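Local coordinates for protein ribonuclease H (Uncultured organism, PDB 4IBN) that probably cleaves the RNA strand of RNA-DNA hybrids endonucleolytically, leaving 5'-phosphomonoester ends, as a magnesium-dependent monomeric type 1 ribonuclease H, at residues R55-V60 / N155-H160; A78-G83 / W129-Q134; S97-I100 / R106-H109; A112-K117 / A122-A127. All blocks are in the same frame, centred on the assembly; numbering follows the deposited sequence.

Contact 1. Residues R55-V60 / N155-H160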
# COMPACT_ATOMS: atom_id res chain seq x y z
N ARG A 55 11.78 -5.82 9.01
CA ARG A 55 10.41 -5.51 8.76
C ARG A 55 9.94 -4.34 9.58
O ARG A 55 10.25 -4.23 10.71
CB ARG A 55 9.55 -6.74 8.99
CG ARG A 55 9.80 -7.86 7.98
CD ARG A 55 8.95 -9.05 8.16
NE ARG A 55 9.07 -10.00 7.08
CZ ARG A 55 9.75 -11.12 7.12
NH1 ARG A 55 10.39 -11.45 8.19
NH2 ARG A 55 9.78 -11.91 6.10
N ARG A 56 9.18 -3.49 8.93
CA ARG A 56 8.50 -2.39 9.59
C ARG A 56 7.01 -2.32 9.15
O ARG A 56 6.68 -2.70 8.08
CB ARG A 56 9.16 -1.07 9.27
CG ARG A 56 10.59 -0.99 9.62
CD ARG A 56 10.77 -0.73 11.04
NE ARG A 56 12.16 -0.51 11.35
CZ ARG A 56 12.98 -1.46 11.72
NH1 ARG A 56 12.53 -2.69 11.90
NH2 ARG A 56 14.23 -1.19 11.99
N ASP A 57 6.17 -1.81 10.04
CA ASP A 57 4.74 -1.68 9.80
C ASP A 57 4.29 -0.23 9.79
O ASP A 57 4.83 0.55 10.48
CB ASP A 57 3.96 -2.32 10.94
CG ASP A 57 4.17 -3.83 11.09
OD1 ASP A 57 4.68 -4.43 10.21
OD2 ASP A 57 3.77 -4.38 12.12
N VAL A 58 3.23 0.07 9.05
CA VAL A 58 2.61 1.40 9.09
C VAL A 58 1.10 1.28 8.88
O VAL A 58 0.66 0.66 7.92
CB VAL A 58 3.20 2.33 8.03
CG1 VAL A 58 3.28 1.63 6.68
CG2 VAL A 58 2.38 3.61 7.92
N TRP A 59 0.31 1.88 9.77
CA TRP A 59 -1.12 1.76 9.64
C TRP A 59 -1.85 3.06 9.95
O TRP A 59 -1.32 3.92 10.61
CB TRP A 59 -1.68 0.60 10.49
CG TRP A 59 -1.58 0.79 11.94
CD1 TRP A 59 -2.49 1.36 12.74
CD2 TRP A 59 -0.51 0.40 12.78
NE1 TRP A 59 -2.07 1.35 14.03
CE2 TRP A 59 -0.85 0.76 14.08
CE3 TRP A 59 0.70 -0.26 12.57
CZ2 TRP A 59 -0.02 0.55 15.14
CZ3 TRP A 59 1.50 -0.48 13.62
CH2 TRP A 59 1.15 -0.08 14.89
N VAL A 60 -3.06 3.15 9.44
CA VAL A 60 -3.94 4.25 9.75
C VAL A 60 -5.38 3.80 9.74
O VAL A 60 -5.67 2.77 9.25
CB VAL A 60 -3.81 5.36 8.77
CG1 VAL A 60 -2.44 5.95 8.86
CG2 VAL A 60 -4.10 4.91 7.40
N ASN A 155 0.60 -10.69 2.83
CA ASN A 155 -0.67 -10.07 2.56
C ASN A 155 -1.64 -10.29 3.70
O ASN A 155 -2.32 -9.42 4.06
CB ASN A 155 -1.28 -10.56 1.28
CG ASN A 155 -2.73 -10.16 1.13
OD1 ASN A 155 -3.00 -9.08 0.71
ND2 ASN A 155 -3.63 -11.03 1.50
N GLU A 156 -1.67 -11.49 4.23
CA GLU A 156 -2.52 -11.79 5.35
C GLU A 156 -2.12 -11.05 6.59
O GLU A 156 -2.96 -10.74 7.36
CB GLU A 156 -2.75 -13.30 5.57
CG GLU A 156 -3.24 -14.03 4.35
CD GLU A 156 -4.35 -15.06 4.59
OE1 GLU A 156 -4.99 -14.99 5.62
OE2 GLU A 156 -4.54 -15.97 3.79
N TYR A 157 -0.83 -10.82 6.78
CA TYR A 157 -0.41 -10.00 7.91
C TYR A 157 -0.91 -8.58 7.75
O TYR A 157 -1.38 -7.96 8.65
CB TYR A 157 1.11 -10.02 8.10
CG TYR A 157 1.55 -9.15 9.24
CD1 TYR A 157 2.23 -7.99 9.05
CD2 TYR A 157 1.22 -9.48 10.52
CE1 TYR A 157 2.57 -7.19 10.08
CE2 TYR A 157 1.55 -8.69 11.55
CZ TYR A 157 2.24 -7.55 11.34
OH TYR A 157 2.61 -6.75 12.36
N ALA A 158 -0.79 -8.08 6.53
CA ALA A 158 -1.18 -6.72 6.28
C ALA A 158 -2.65 -6.55 6.55
O ALA A 158 -3.06 -5.56 7.02
CB ALA A 158 -0.86 -6.29 4.87
N ASN A 159 -3.42 -7.56 6.20
CA ASN A 159 -4.84 -7.52 6.50
C ASN A 159 -5.08 -7.51 7.99
O ASN A 159 -5.92 -6.81 8.49
CB ASN A 159 -5.57 -8.71 5.87
CG ASN A 159 -7.05 -8.68 6.12
OD1 ASN A 159 -7.74 -7.93 5.53
ND2 ASN A 159 -7.50 -9.51 6.95
N HIS A 160 -4.28 -8.30 8.68
CA HIS A 160 -4.39 -8.33 10.11
C HIS A 160 -4.11 -6.93 10.66
O HIS A 160 -4.73 -6.51 11.58
CB HIS A 160 -3.39 -9.31 10.70
CG HIS A 160 -2.96 -8.98 12.08
ND1 HIS A 160 -3.67 -9.37 13.19
CD2 HIS A 160 -1.88 -8.34 12.55
CE1 HIS A 160 -3.06 -8.94 14.26
NE2 HIS A 160 -1.96 -8.33 13.90
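Asp57 and Tyr157 are joined by one short hydrogen bond. Tyr157 OH donates to Asp57 OD2 at 2.6 Å. The hydroxyl arrives on the syn side of that oxygen, 29° out of the carboxylate plane. The two side chains cross at about a right angle, and carboxylate and ring are turned 43° against each other. The second oxygen lies at the ring edge, with Asp57 OD1 3.5 Å from Tyr157 CE1. Tyr157 reaches the strand because its CG stands anti to the backbone N (chi1 179°), which sends the ring away from its helix. In the RNase H fold this ties the strand 53-62 to the helix 153-168, which lies against one face of the mixed sheet. Asp57 touches Leu161 and Trp59 touches Ala165 of that helix, while Val58 and Val60 touch the helix 67-82 on the other side. The backbones stay apart, with Asp57 CA 8.5 Å from Ala158 CA. Both touching residues are buried, and the carboxylate is gripped further: Ser178 OG bonds to OD1 and Gly179 N to OD2. Trp183 meets the Tyr157 ring edge-to-face.

Contact 2. Residues A78-G83 / W129-Q134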
# COMPACT_ATOMS: atom_id res chain seq x y z
N ALA A 78 2.18 4.58 2.93
CA ALA A 78 3.40 3.84 2.67
C ALA A 78 4.48 4.68 2.05
O ALA A 78 5.56 4.69 2.48
CB ALA A 78 3.11 2.69 1.73
N PHE A 79 4.12 5.36 1.00
CA PHE A 79 5.05 6.20 0.31
C PHE A 79 5.47 7.44 1.07
O PHE A 79 6.53 7.96 0.86
CB PHE A 79 4.57 6.48 -1.10
CG PHE A 79 4.73 5.32 -2.01
CD1 PHE A 79 5.89 5.10 -2.65
CD2 PHE A 79 3.74 4.43 -2.19
CE1 PHE A 79 6.03 4.06 -3.43
CE2 PHE A 79 3.88 3.38 -2.96
CZ PHE A 79 5.03 3.18 -3.58
N ARG A 80 4.58 7.97 1.87
CA ARG A 80 4.97 9.06 2.73
C ARG A 80 6.02 8.66 3.77
O ARG A 80 6.95 9.35 4.01
CB ARG A 80 3.76 9.71 3.41
CG ARG A 80 3.06 10.70 2.54
CD ARG A 80 1.81 11.27 3.19
NE ARG A 80 1.05 12.05 2.25
CZ ARG A 80 -0.15 12.51 2.48
NH1 ARG A 80 -0.73 12.25 3.61
NH2 ARG A 80 -0.77 13.21 1.56
N ALA A 81 5.84 7.52 4.38
CA ALA A 81 6.79 7.08 5.36
C ALA A 81 8.16 6.85 4.77
O ALA A 81 9.14 7.29 5.30
CB ALA A 81 6.34 5.90 5.97
N ILE A 82 8.24 6.15 3.67
CA ILE A 82 9.55 5.93 3.08
C ILE A 82 10.17 7.17 2.46
O ILE A 82 11.35 7.24 2.30
CB ILE A 82 9.62 4.75 2.14
CG1 ILE A 82 8.96 5.09 0.86
CG2 ILE A 82 9.00 3.53 2.76
CD1 ILE A 82 9.11 4.06 -0.13
N GLY A 83 9.34 8.12 2.12
CA GLY A 83 9.80 9.36 1.54
C GLY A 83 10.63 10.22 2.46
O GLY A 83 11.29 11.13 2.03
N TRP A 129 -6.71 10.14 -5.04
CA TRP A 129 -5.87 9.62 -6.09
C TRP A 129 -4.75 10.61 -6.37
O TRP A 129 -3.65 10.23 -6.55
CB TRP A 129 -6.65 9.37 -7.37
CG TRP A 129 -7.27 8.04 -7.43
CD1 TRP A 129 -8.59 7.76 -7.36
CD2 TRP A 129 -6.61 6.81 -7.59
NE1 TRP A 129 -8.79 6.44 -7.47
CE2 TRP A 129 -7.58 5.82 -7.61
CE3 TRP A 129 -5.29 6.44 -7.77
CZ2 TRP A 129 -7.28 4.50 -7.76
CZ3 TRP A 129 -5.00 5.13 -7.90
CH2 TRP A 129 -5.99 4.17 -7.90
N GLN A 130 -5.07 11.88 -6.39
CA GLN A 130 -4.05 12.88 -6.60
C GLN A 130 -3.00 12.88 -5.50
O GLN A 130 -1.87 13.02 -5.78
CB GLN A 130 -4.65 14.29 -6.78
CG GLN A 130 -5.44 14.46 -8.02
CD GLN A 130 -5.99 15.88 -8.18
OE1 GLN A 130 -6.18 16.56 -7.24
NE2 GLN A 130 -6.24 16.27 -9.36
N GLU A 131 -3.42 12.74 -4.27
CA GLU A 131 -2.51 12.61 -3.17
C GLU A 131 -1.65 11.33 -3.27
O GLU A 131 -0.51 11.34 -2.95
CB GLU A 131 -3.27 12.60 -1.84
CG GLU A 131 -3.90 13.87 -1.49
CD GLU A 131 -4.38 13.94 -0.03
OE1 GLU A 131 -3.84 13.24 0.82
OE2 GLU A 131 -5.25 14.75 0.23
N ALA A 132 -2.25 10.26 -3.69
CA ALA A 132 -1.48 9.07 -3.85
C ALA A 132 -0.44 9.18 -4.93
O ALA A 132 0.61 8.67 -4.79
CB ALA A 132 -2.36 7.93 -4.14
N VAL A 133 -0.80 9.81 -6.03
CA VAL A 133 0.12 9.96 -7.13
C VAL A 133 1.30 10.82 -6.70
O VAL A 133 2.40 10.56 -7.00
CB VAL A 133 -0.53 10.58 -8.35
CG1 VAL A 133 0.49 11.07 -9.33
CG2 VAL A 133 -1.49 9.63 -8.99
N GLN A 134 1.02 11.85 -5.97
CA GLN A 134 2.07 12.67 -5.44
C GLN A 134 2.98 11.96 -4.46
O GLN A 134 4.12 12.21 -4.41
CB GLN A 134 1.46 13.89 -4.79
CG GLN A 134 2.40 14.94 -4.35
CD GLN A 134 1.68 16.26 -4.18
OE1 GLN A 134 0.84 16.40 -3.31
NE2 GLN A 134 1.94 17.19 -5.04
O HOH W 1 0.83 13.00 -0.84
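Arg80 and Glu131 sit on two separate helices whose backbones do not touch, the Arg80 CA and Glu131 CA lying 10.2 Å apart. Between the two segments the direct contact is made by the ends of two long side chains. Arg80 has its CG beside the backbone N and anti to the carbonyl carbon (chi1 -83°), and from there the chain runs extended to NE. This carries the guanidinium across to the neighbouring helix. Glu131 is extended beyond CG as well, and the two chains meet obliquely. The salt bridge runs from Arg80 NH2 to Glu131 OE1 at 3.2 Å. It is bent, with an N-H...O angle of 136°. NH2 approaches the oxygen from above the carboxylate plane, 45° out of it, so the pair is not the flat two-pronged kind. A water gives a second link. It lies at the guanidinium edge, in the plane of the group, and accepts from Arg80 NH2 at 2.9 Å. The same water donates to the backbone Glu131 O at 3.0 Å. NH2 therefore serves both the carboxylate and the water, and both lead to the same residue. Arg80 is exposed, so solvent probably weakens the attraction of the charges. This surface salt bridge joins the helices 67-82 and 126-136 of the RNase H fold. Underneath, they pack through apolar groups: Ala132 rests on Leu72 and Ile76 of the helix 67-82. Phe79 and Ile82 turn to Val91 on the strand 90-95, while Trp129 and Val133 pack on Val108 of the helix 98-113.

Contact 3. Residues S97-I100 / R106-H109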
# COMPACT_ATOMS: atom_id res chain seq x y z
N SER A 97 -5.74 -5.11 -3.70
CA SER A 97 -6.62 -4.20 -4.33
C SER A 97 -6.28 -3.97 -5.79
O SER A 97 -5.36 -3.31 -6.10
CB SER A 97 -6.57 -2.87 -3.59
OG SER A 97 -7.31 -1.89 -4.23
N ARG A 98 -7.11 -4.52 -6.67
CA ARG A 98 -7.01 -4.22 -8.07
C ARG A 98 -7.35 -2.79 -8.32
O ARG A 98 -6.91 -2.21 -9.24
CB ARG A 98 -7.82 -5.18 -8.91
CG ARG A 98 -7.09 -6.42 -9.17
CD ARG A 98 -7.36 -7.02 -10.49
NE ARG A 98 -6.60 -6.43 -11.55
CZ ARG A 98 -5.64 -7.05 -12.21
NH1 ARG A 98 -5.29 -8.28 -11.91
NH2 ARG A 98 -5.01 -6.43 -13.19
N TYR A 99 -8.10 -2.20 -7.44
CA TYR A 99 -8.42 -0.81 -7.62
C TYR A 99 -7.10 -0.04 -7.67
O TYR A 99 -6.92 0.73 -8.52
CB TYR A 99 -9.25 -0.32 -6.41
CG TYR A 99 -9.79 1.10 -6.44
CD1 TYR A 99 -10.73 1.49 -7.34
CD2 TYR A 99 -9.37 2.03 -5.55
CE1 TYR A 99 -11.21 2.77 -7.37
CE2 TYR A 99 -9.87 3.29 -5.55
CZ TYR A 99 -10.79 3.66 -6.47
OH TYR A 99 -11.30 4.93 -6.50
N ILE A 100 -6.19 -0.30 -6.75
CA ILE A 100 -4.89 0.35 -6.74
C ILE A 100 -4.00 -0.06 -7.91
O ILE A 100 -3.45 0.76 -8.54
CB ILE A 100 -4.10 0.04 -5.45
CG1 ILE A 100 -4.82 0.60 -4.24
CG2 ILE A 100 -2.71 0.56 -5.53
CD1 ILE A 100 -5.20 1.98 -4.33
N ARG A 106 -2.96 2.04 -15.06
CA ARG A 106 -3.82 2.46 -16.14
C ARG A 106 -4.67 3.68 -15.89
O ARG A 106 -4.57 4.62 -16.55
CB ARG A 106 -4.74 1.34 -16.56
CG ARG A 106 -4.09 0.18 -17.11
CD ARG A 106 -5.07 -0.93 -17.46
NE ARG A 106 -4.37 -2.08 -17.97
CZ ARG A 106 -4.32 -2.40 -19.24
NH1 ARG A 106 -4.97 -1.68 -20.13
NH2 ARG A 106 -3.64 -3.46 -19.61
N TRP A 107 -5.55 3.61 -14.92
CA TRP A 107 -6.57 4.62 -14.80
C TRP A 107 -6.08 6.05 -14.55
O TRP A 107 -6.65 6.94 -15.05
CB TRP A 107 -7.61 4.23 -13.76
CG TRP A 107 -8.15 2.87 -13.84
CD1 TRP A 107 -8.23 2.06 -14.89
CD2 TRP A 107 -8.73 2.16 -12.77
NE1 TRP A 107 -8.80 0.88 -14.56
CE2 TRP A 107 -9.12 0.93 -13.24
CE3 TRP A 107 -8.97 2.46 -11.45
CZ2 TRP A 107 -9.76 0.00 -12.44
CZ3 TRP A 107 -9.57 1.50 -10.64
CH2 TRP A 107 -9.96 0.31 -11.15
N VAL A 108 -5.01 6.23 -13.79
CA VAL A 108 -4.55 7.56 -13.46
C VAL A 108 -4.16 8.26 -14.73
O VAL A 108 -4.27 9.41 -14.87
CB VAL A 108 -3.36 7.60 -12.50
CG1 VAL A 108 -3.81 7.32 -11.13
CG2 VAL A 108 -2.33 6.67 -12.91
N HIS A 109 -3.63 7.48 -15.64
CA HIS A 109 -3.28 8.02 -16.92
C HIS A 109 -4.53 8.49 -17.66
O HIS A 109 -4.50 9.48 -18.28
CB HIS A 109 -2.48 7.01 -17.74
CG HIS A 109 -1.19 6.59 -17.11
ND1 HIS A 109 -0.13 7.44 -16.93
CD2 HIS A 109 -0.78 5.40 -16.63
CE1 HIS A 109 0.86 6.81 -16.36
NE2 HIS A 109 0.48 5.57 -16.15
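The indole of Trp107 meets Tyr99 with its six-membered end, and Tyr99 CD1 lies at the edge of the indole, in its plane. The carbonyl oxygens of Arg98 and Tyr99 come to the indole obliquely. The centroids of the Tyr99 ring and the six-membered ring of Trp107 are 5.7 Å apart, with planes at 67°, neither a stack nor an edge-to-face pair. Both residues belong to the helix 98-113 of the RNase H fold. Tyr99 CA and Trp107 CA are 9.2 Å apart, less than the 12 Å of eight residues in a straight alpha helix. Arg106, with phi -130°, departs from helical values, which is consistent with a bend there. Trp107 CG stands beside the backbone N (chi1 -48°), turning the indole back along the helix. Trp107 CZ3 then touches Tyr99 CD1 at 3.5 Å and Tyr99 O at 3.5 Å. With an alanine in place of Trp107, a gap is likely to open beside the bend, leaving Tyr99 CD1 without its indole neighbour. The Tyr99 hydroxyl is bonded to Trp129 on the helix 126-136. Ser97 is the N-cap of the helix, and its OG accepts from Ile100 N at 3.2 Å.

Contact 4. Residues A112-K117 / A122-A127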
# COMPACT_ATOMS: atom_id res chain seq x y z
N ALA A 112 -5.79 11.74 -15.88
CA ALA A 112 -4.96 12.87 -16.19
C ALA A 112 -5.24 13.37 -17.60
O ALA A 112 -5.25 14.52 -17.86
CB ALA A 112 -3.52 12.54 -16.04
N GLN A 113 -5.46 12.44 -18.47
CA GLN A 113 -5.71 12.75 -19.84
C GLN A 113 -6.97 13.61 -19.93
O GLN A 113 -7.05 14.49 -20.72
CB GLN A 113 -5.86 11.48 -20.65
CG GLN A 113 -5.80 11.67 -22.09
CD GLN A 113 -5.87 10.36 -22.80
OE1 GLN A 113 -6.68 9.55 -22.49
NE2 GLN A 113 -5.01 10.17 -23.77
N ARG A 114 -7.93 13.36 -19.07
CA ARG A 114 -9.18 14.05 -19.11
C ARG A 114 -9.21 15.25 -18.19
O ARG A 114 -10.24 15.73 -17.85
CB ARG A 114 -10.35 13.10 -18.89
CG ARG A 114 -10.87 13.06 -17.49
CD ARG A 114 -12.33 12.61 -17.36
NE ARG A 114 -12.48 11.77 -16.21
CZ ARG A 114 -13.52 11.74 -15.40
NH1 ARG A 114 -14.57 12.55 -15.60
NH2 ARG A 114 -13.50 10.93 -14.37
N GLY A 115 -8.05 15.68 -17.75
CA GLY A 115 -7.94 16.83 -16.91
C GLY A 115 -8.39 16.63 -15.48
O GLY A 115 -8.64 17.59 -14.80
N TRP A 116 -8.48 15.39 -15.06
CA TRP A 116 -8.83 15.08 -13.68
C TRP A 116 -10.21 15.55 -13.38
O TRP A 116 -10.56 15.75 -12.27
CB TRP A 116 -7.84 15.60 -12.63
CG TRP A 116 -6.54 14.85 -12.57
CD1 TRP A 116 -5.41 15.19 -13.18
CD2 TRP A 116 -6.27 13.60 -11.92
NE1 TRP A 116 -4.46 14.28 -12.95
CE2 TRP A 116 -4.96 13.29 -12.16
CE3 TRP A 116 -7.01 12.74 -11.12
CZ2 TRP A 116 -4.38 12.16 -11.66
CZ3 TRP A 116 -6.44 11.65 -10.64
CH2 TRP A 116 -5.15 11.35 -10.90
N LYS A 117 -11.00 15.73 -14.41
CA LYS A 117 -12.38 16.16 -14.26
C LYS A 117 -13.23 15.03 -13.74
O LYS A 117 -13.08 13.95 -14.16
CB LYS A 117 -12.90 16.69 -15.59
CG LYS A 117 -12.36 18.09 -15.93
CD LYS A 117 -12.78 18.61 -17.31
CE LYS A 117 -13.36 17.55 -18.20
NZ LYS A 117 -13.65 17.97 -19.62
N ALA A 122 -20.62 10.35 -10.13
CA ALA A 122 -19.60 9.42 -9.76
C ALA A 122 -18.98 9.74 -8.43
O ALA A 122 -19.00 10.86 -8.00
CB ALA A 122 -18.54 9.38 -10.83
N ILE A 123 -18.44 8.73 -7.77
CA ILE A 123 -17.61 8.96 -6.61
C ILE A 123 -16.30 8.28 -6.82
O ILE A 123 -16.15 7.14 -6.53
CB ILE A 123 -18.26 8.43 -5.37
CG1 ILE A 123 -19.45 9.30 -5.00
CG2 ILE A 123 -17.31 8.47 -4.25
CD1 ILE A 123 -20.07 8.95 -3.68
N GLU A 124 -15.36 8.98 -7.40
CA GLU A 124 -14.14 8.37 -7.85
C GLU A 124 -12.93 8.57 -6.90
O GLU A 124 -11.88 8.18 -7.22
CB GLU A 124 -13.79 8.94 -9.21
CG GLU A 124 -14.77 8.65 -10.28
CD GLU A 124 -14.73 9.64 -11.47
OE1 GLU A 124 -15.16 10.79 -11.36
OE2 GLU A 124 -14.30 9.20 -12.54
N ASN A 125 -13.11 9.22 -5.78
CA ASN A 125 -12.02 9.51 -4.88
C ASN A 125 -10.87 10.29 -5.55
O ASN A 125 -9.75 10.11 -5.22
CB ASN A 125 -11.42 8.23 -4.31
CG ASN A 125 -12.44 7.28 -3.77
OD1 ASN A 125 -12.58 6.20 -4.28
ND2 ASN A 125 -13.10 7.66 -2.75
N LEU A 126 -11.19 11.20 -6.45
CA LEU A 126 -10.18 11.85 -7.23
C LEU A 126 -9.16 12.63 -6.39
O LEU A 126 -8.03 12.66 -6.75
CB LEU A 126 -10.77 12.77 -8.31
CG LEU A 126 -11.52 12.11 -9.45
CD1 LEU A 126 -12.01 13.11 -10.45
CD2 LEU A 126 -10.81 10.97 -10.11
N ALA A 127 -9.59 13.28 -5.33
CA ALA A 127 -8.64 14.01 -4.52
C ALA A 127 -7.60 13.09 -3.89
O ALA A 127 -6.46 13.42 -3.85
CB ALA A 127 -9.33 14.80 -3.47
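Arg114 has an unusual first torsion (chi1 98°) and a bend at chi3, and Glu124 has CG beside its backbone N (chi1 -63°). As modelled, these torsions bring the two charged ends together from opposite directions. The segment 112-117 closes the helix 98-113 with a Schellman motif, in which Gly115, at positive phi, is the C-prime residue. A type I' turn from Arg114 to Lys117 overlaps it. By its sequence and place in the fold this region probably corresponds to the basic protrusion of relatives, which helps bind the hybrid. As modelled, Arg114 NH2 forms a salt bridge with Glu124 OE2 at 2.6 Å, though the guanidinium sits too near Lys117 O for its exact placement to be trusted. The oxygen lies at the guanidinium edge, with the two planes 41° apart. Glu124 OE1 accepts from Lys119 N, so one carboxylate ties both the arginine and the connecting loop. Replacing Glu124 by a glutamine would probably leave Arg114 without this counter-charge. Leu126 fills the apolar side of the contact. Its CD2 sits at the indole edge, 4.3 Å from Trp116 CE3, and Leu126 CD1 is 3.5 Å from Trp116 O.

How the contacts relate
All four contacts lie in one RNase H domain. Along the chain, contact 1 spans the other three. Contact 2 encloses contacts 3 and 4, which follow one another. Contact 1 joins the sheet to the helix 153-168, on the opposite side of the chain's centre from the rest; its centre is about 17 Å from that of contact 2 and about 29 Å from that of contact 4. Contacts 2, 3 and 4 touch each other. Contacts 3 and 4 share the helix 98-113, and contacts 2 and 4 share the helix 126-136. Trp129 connects them, reaching Tyr99, Glu124 and Trp116. The protruding end at contact 4 is thus continuous with the helix cluster.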